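Local structure of Two-component system sensor histidine kinase (Bacteroides thetaiotaomicron, 3OTT) at residues N14-C26 / I37-T51. The protein is probably a membrane-bound sensor histidine kinase and transcription regulator, whose extracellular beta-propeller and beta-sandwich part apparently senses saccharides. Numbering follows the deposited sequence.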
loop_
_atom_site.group_PDB
_atom_site.type_symbol
_atom_site.label_atom_id
_atom_site.label_comp_id
_atom_site.label_asym_id
_atom_site.label_seq_id
_atom_site.Cartn_x
_atom_site.Cartn_y
_atom_site.Cartn_z
ATOM N N ASN B 14 10.985 6.904 -34.268
ATOM C CA ASN B 14 10.353 8.181 -34.597
ATOM C C ASN B 14 8.950 8.074 -35.203
ATOM O O ASN B 14 8.732 7.372 -36.187
ATOM C CB ASN B 14 11.268 9.033 -35.436
ATOM C CG ASN B 14 12.547 9.430 -34.672
ATOM O OD1 ASN B 14 12.585 9.473 -33.426
ATOM N ND2 ASN B 14 13.583 9.723 -35.408
ATOM N N ILE B 15 8.015 8.785 -34.603
ATOM C CA ILE B 15 6.594 8.681 -34.917
ATOM C C ILE B 15 6.033 10.069 -35.382
ATOM O O ILE B 15 6.254 11.093 -34.715
ATOM C CB ILE B 15 5.829 8.191 -33.633
ATOM C CG1 ILE B 15 6.315 6.773 -33.216
ATOM C CG2 ILE B 15 4.335 8.329 -33.849
ATOM C CD1 ILE B 15 6.200 6.500 -31.718
ATOM N N TYR B 16 5.357 10.083 -36.519
ATOM C CA TYR B 16 4.803 11.292 -37.180
ATOM C C TYR B 16 3.291 11.170 -37.272
ATOM O O TYR B 16 2.741 10.091 -37.512
ATOM C CB TYR B 16 5.398 11.455 -38.595
ATOM C CG TYR B 16 6.893 11.554 -38.464
ATOM C CD1 TYR B 16 7.473 12.752 -38.024
ATOM C CD2 TYR B 16 7.723 10.427 -38.639
ATOM C CE1 TYR B 16 8.853 12.874 -37.827
ATOM C CE2 TYR B 16 9.137 10.541 -38.421
ATOM C CZ TYR B 16 9.678 11.814 -38.011
ATOM O OH TYR B 16 11.026 12.017 -37.776
ATOM N N LEU B 17 2.623 12.292 -37.107
ATOM C CA LEU B 17 1.191 12.310 -37.019
ATOM C C LEU B 17 0.595 12.649 -38.375
ATOM O O LEU B 17 1.226 13.324 -39.185
ATOM C CB LEU B 17 0.736 13.349 -35.986
ATOM C CG LEU B 17 1.306 13.194 -34.580
ATOM C CD1 LEU B 17 0.957 14.403 -33.741
ATOM C CD2 LEU B 17 0.860 11.900 -33.911
ATOM N N GLY B 18 -0.640 12.225 -38.610
ATOM C CA GLY B 18 -1.321 12.609 -39.852
ATOM C C GLY B 18 -1.909 14.001 -39.725
ATOM O O GLY B 18 -1.557 14.740 -38.800
ATOM N N ALA B 19 -2.789 14.348 -40.655
ATOM C CA ALA B 19 -3.577 15.569 -40.606
ATOM C C ALA B 19 -2.785 16.893 -40.458
ATOM O O ALA B 19 -3.276 17.817 -39.786
ATOM C CB ALA B 19 -4.671 15.443 -39.481
ATOM N N GLU B 20 -1.593 16.980 -41.064
ATOM C CA GLU B 20 -0.656 18.127 -40.900
ATOM C C GLU B 20 -0.273 18.568 -39.456
ATOM O O GLU B 20 0.358 19.625 -39.253
ATOM C CB GLU B 20 -1.062 19.364 -41.720
ATOM C CG GLU B 20 0.143 20.392 -41.920
ATOM C CD GLU B 20 0.821 20.365 -43.340
ATOM O OE1 GLU B 20 0.209 19.888 -44.342
ATOM O OE2 GLU B 20 1.979 20.856 -43.451
ATOM N N ALA B 21 -0.635 17.760 -38.475
ATOM C CA ALA B 21 -0.170 17.991 -37.139
ATOM C C ALA B 21 1.338 17.673 -37.163
ATOM O O ALA B 21 1.764 16.737 -37.800
ATOM C CB ALA B 21 -0.898 17.093 -36.203
ATOM N N SER B 22 2.163 18.457 -36.524
ATOM C CA SER B 22 3.555 18.058 -36.449
ATOM C C SER B 22 4.147 18.419 -35.114
ATOM O O SER B 22 5.152 17.828 -34.748
ATOM C CB SER B 22 4.370 18.613 -37.608
ATOM O OG SER B 22 4.235 20.014 -37.698
ATOM N N VAL B 23 3.484 19.331 -34.379
ATOM C CA VAL B 23 3.882 19.738 -33.019
ATOM C C VAL B 23 3.167 18.972 -31.890
ATOM O O VAL B 23 1.941 19.041 -31.751
ATOM C CB VAL B 23 3.719 21.296 -32.780
ATOM C CG1 VAL B 23 4.273 21.684 -31.454
ATOM C CG2 VAL B 23 4.449 22.117 -33.849
ATOM N N VAL B 24 3.934 18.287 -31.035
ATOM C CA VAL B 24 3.340 17.547 -29.928
ATOM C C VAL B 24 3.594 18.267 -28.627
ATOM O O VAL B 24 4.741 18.556 -28.288
ATOM C CB VAL B 24 3.873 16.117 -29.899
ATOM C CG1 VAL B 24 3.545 15.391 -28.592
ATOM C CG2 VAL B 24 3.354 15.361 -31.068
ATOM N N SER B 25 2.571 18.525 -27.842
ATOM C CA SER B 25 2.827 19.336 -26.673
ATOM C C SER B 25 2.666 18.590 -25.341
ATOM O O SER B 25 2.995 19.166 -24.319
ATOM C CB SER B 25 1.861 20.503 -26.689
ATOM O OG SER B 25 0.561 19.909 -26.645
ATOM N N CYS B 26 2.052 17.385 -25.357
ATOM C CA CYS B 26 1.842 16.579 -24.173
ATOM C C CYS B 26 1.409 15.154 -24.506
ATOM O O CYS B 26 0.965 14.881 -25.626
ATOM C CB CYS B 26 0.780 17.185 -23.272
ATOM S SG CYS B 26 -0.750 17.501 -24.097
ATOM N N ILE B 37 -2.008 11.775 -27.316
ATOM C CA ILE B 37 -1.059 12.778 -27.784
ATOM C C ILE B 37 -1.797 14.095 -28.057
ATOM O O ILE B 37 -2.711 14.129 -28.862
ATOM C CB ILE B 37 -0.352 12.256 -29.127
ATOM C CG1 ILE B 37 0.274 10.872 -28.936
ATOM C CG2 ILE B 37 0.653 13.255 -29.718
ATOM C CD1 ILE B 37 0.579 10.075 -30.307
ATOM N N GLY B 38 -1.426 15.175 -27.388
ATOM C CA GLY B 38 -1.960 16.475 -27.750
ATOM C C GLY B 38 -1.060 17.098 -28.814
ATOM O O GLY B 38 0.164 17.115 -28.683
ATOM N N SER B 39 -1.629 17.579 -29.898
ATOM C CA SER B 39 -0.816 18.116 -30.961
ATOM C C SER B 39 -1.332 19.517 -31.313
ATOM O O SER B 39 -2.380 19.925 -30.779
ATOM C CB SER B 39 -0.945 17.243 -32.198
ATOM O OG SER B 39 -2.215 17.501 -32.813
ATOM N N ASN B 40 -0.649 20.202 -32.244
ATOM C CA ASN B 40 -1.052 21.553 -32.665
ATOM C C ASN B 40 -2.412 21.607 -33.354
ATOM O O ASN B 40 -2.929 22.686 -33.574
ATOM C CB ASN B 40 0.034 22.239 -33.559
ATOM C CG ASN B 40 0.434 21.412 -34.838
ATOM O OD1 ASN B 40 0.661 20.186 -34.800
ATOM N ND2 ASN B 40 0.566 22.120 -35.963
ATOM N N LYS B 41 -2.948 20.452 -33.749
ATOM C CA LYS B 41 -4.229 20.336 -34.488
ATOM C C LYS B 41 -5.296 19.569 -33.690
ATOM O O LYS B 41 -6.419 19.450 -34.133
ATOM C CB LYS B 41 -4.034 19.555 -35.808
ATOM C CG LYS B 41 -3.172 20.253 -36.910
ATOM C CD LYS B 41 -3.765 21.574 -37.369
ATOM C CE LYS B 41 -2.706 22.553 -37.887
ATOM N NZ LYS B 41 -2.397 22.371 -39.356
ATOM N N GLY B 42 -4.953 18.998 -32.547
ATOM C CA GLY B 42 -5.956 18.339 -31.734
ATOM C C GLY B 42 -5.438 17.050 -31.185
ATOM O O GLY B 42 -4.232 16.778 -31.227
ATOM N N LEU B 43 -6.347 16.223 -30.717
ATOM C CA LEU B 43 -5.980 15.083 -29.903
ATOM C C LEU B 43 -5.779 13.842 -30.785
ATOM O O LEU B 43 -6.592 13.616 -31.667
ATOM C CB LEU B 43 -7.102 14.855 -28.876
ATOM C CG LEU B 43 -7.071 13.510 -28.110
ATOM C CD1 LEU B 43 -5.918 13.553 -27.093
ATOM C CD2 LEU B 43 -8.398 13.144 -27.427
ATOM N N PHE B 44 -4.708 13.061 -30.557
ATOM C CA PHE B 44 -4.455 11.766 -31.223
ATOM C C PHE B 44 -4.274 10.640 -30.174
ATOM O O PHE B 44 -4.040 10.928 -28.963
ATOM C CB PHE B 44 -3.155 11.760 -32.070
ATOM C CG PHE B 44 -3.244 12.512 -33.399
ATOM C CD1 PHE B 44 -3.122 13.895 -33.427
ATOM C CD2 PHE B 44 -3.362 11.818 -34.605
ATOM C CE1 PHE B 44 -3.166 14.583 -34.605
ATOM C CE2 PHE B 44 -3.412 12.500 -35.836
ATOM C CZ PHE B 44 -3.307 13.896 -35.819
ATOM N N SER B 45 -4.310 9.378 -30.660
ATOM C CA SER B 45 -3.895 8.239 -29.884
ATOM C C SER B 45 -2.930 7.420 -30.694
ATOM O O SER B 45 -2.912 7.489 -31.914
ATOM C CB SER B 45 -5.107 7.388 -29.499
ATOM O OG SER B 45 -5.832 6.902 -30.676
ATOM N N TYR B 46 -2.147 6.595 -30.009
ATOM C CA TYR B 46 -1.154 5.771 -30.664
ATOM C C TYR B 46 -1.173 4.419 -30.011
ATOM O O TYR B 46 -1.000 4.321 -28.782
ATOM C CB TYR B 46 0.236 6.365 -30.520
ATOM C CG TYR B 46 1.332 5.552 -31.190
ATOM C CD1 TYR B 46 1.265 5.231 -32.535
ATOM C CD2 TYR B 46 2.437 5.136 -30.480
ATOM C CE1 TYR B 46 2.249 4.540 -33.152
ATOM C CE2 TYR B 46 3.424 4.424 -31.079
ATOM C CZ TYR B 46 3.341 4.129 -32.418
ATOM O OH TYR B 46 4.361 3.408 -33.030
ATOM N N ASP B 47 -1.368 3.371 -30.801
ATOM C CA ASP B 47 -1.485 2.044 -30.192
ATOM C C ASP B 47 -0.246 1.193 -30.404
ATOM O O ASP B 47 -0.293 -0.024 -30.187
ATOM C CB ASP B 47 -2.708 1.303 -30.769
ATOM C CG ASP B 47 -2.583 1.021 -32.289
ATOM O OD1 ASP B 47 -1.509 1.344 -32.875
ATOM O OD2 ASP B 47 -3.542 0.434 -32.880
ATOM N N GLY B 48 0.836 1.799 -30.866
ATOM C CA GLY B 48 2.055 1.069 -31.085
ATOM C C GLY B 48 2.216 0.616 -32.536
ATOM O O GLY B 48 3.261 0.126 -32.879
ATOM N N TYR B 49 1.178 0.788 -33.373
ATOM C CA TYR B 49 1.204 0.444 -34.802
ATOM C C TYR B 49 0.952 1.688 -35.620
ATOM O O TYR B 49 1.735 1.992 -36.480
ATOM C CB TYR B 49 0.112 -0.601 -35.146
ATOM C CG TYR B 49 0.429 -1.985 -34.616
ATOM C CD1 TYR B 49 0.165 -2.340 -33.275
ATOM C CD2 TYR B 49 1.018 -2.946 -35.450
ATOM C CE1 TYR B 49 0.464 -3.628 -32.815
ATOM C CE2 TYR B 49 1.300 -4.231 -34.995
ATOM C CZ TYR B 49 1.043 -4.558 -33.674
ATOM O OH TYR B 49 1.344 -5.846 -33.264
ATOM N N SER B 50 -0.147 2.406 -35.360
ATOM C CA SER B 50 -0.418 3.634 -36.081
ATOM C C SER B 50 -1.047 4.678 -35.169
ATOM O O SER B 50 -1.555 4.349 -34.102
ATOM C CB SER B 50 -1.355 3.379 -37.252
ATOM O OG SER B 50 -2.563 2.853 -36.777
ATOM N N THR B 51 -0.998 5.928 -35.625
ATOM C CA THR B 51 -1.664 7.033 -34.996
ATOM C C THR B 51 -3.107 7.137 -35.447
ATOM O O THR B 51 -3.452 6.760 -36.558
ATOM C CB THR B 51 -0.931 8.368 -35.239
ATOM O OG1 THR B 51 -0.986 8.687 -36.635
ATOM C CG2 THR B 51 0.528 8.263 -34.809
#
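In the first blade after the ring closure of the N-terminal beta-propeller, the start of the inner strand 24-29 pairs antiparallel with strand 35-39, while the loop leading into it crosses one face of the blade. Ser25 N gives a nearly straight bond (164°) to Gly38 O, and Val24 faces Ser39 in a non-hydrogen-bonded pair. Where the pairing ends, a side chain takes over: two neighbouring backbone N-H groups grip one oxygen, Asn40 OD1 accepting from Ser22 N at 2.9 Å and from Val23 N at 3.0 Å. The first donor lies near the plane of the amide, the second well above it. Asn40 reaches them because its CG sits between the backbone N and the carbonyl carbon (chi1 56°), within the type I turn from Ser39 to Gly42. Replacing this asparagine with alanine would remove the shared acceptor and is likely to leave the Ser22-Val23 backbone less firmly held against the 39-42 turn. The type I' turn from Gly18 to Ala21 rests on Phe44: Ala19 CB meets the ring edge, and Ala21 CB comes within 3.7 Å of Phe44 CE1. Just before it, Leu17 CB makes a CH-pi contact over one ring face, 4.2 Å from the centroid. The branches of Leu17 then divide, CD1 going to Ser39 CB and CD2 to Ile37 CD1 and Thr51 CG2. Farther along, Ile15 CD1 packs 3.5 Å from Tyr46 CE2. Strand 13-15 itself pairs with strand 300-303, whose Ile300 touches Ile15, Val24 and Ile37; it is the outer strand completing blade 281-303, the "velcro" closure of beta-propellers, and 24-29 opens the next blade.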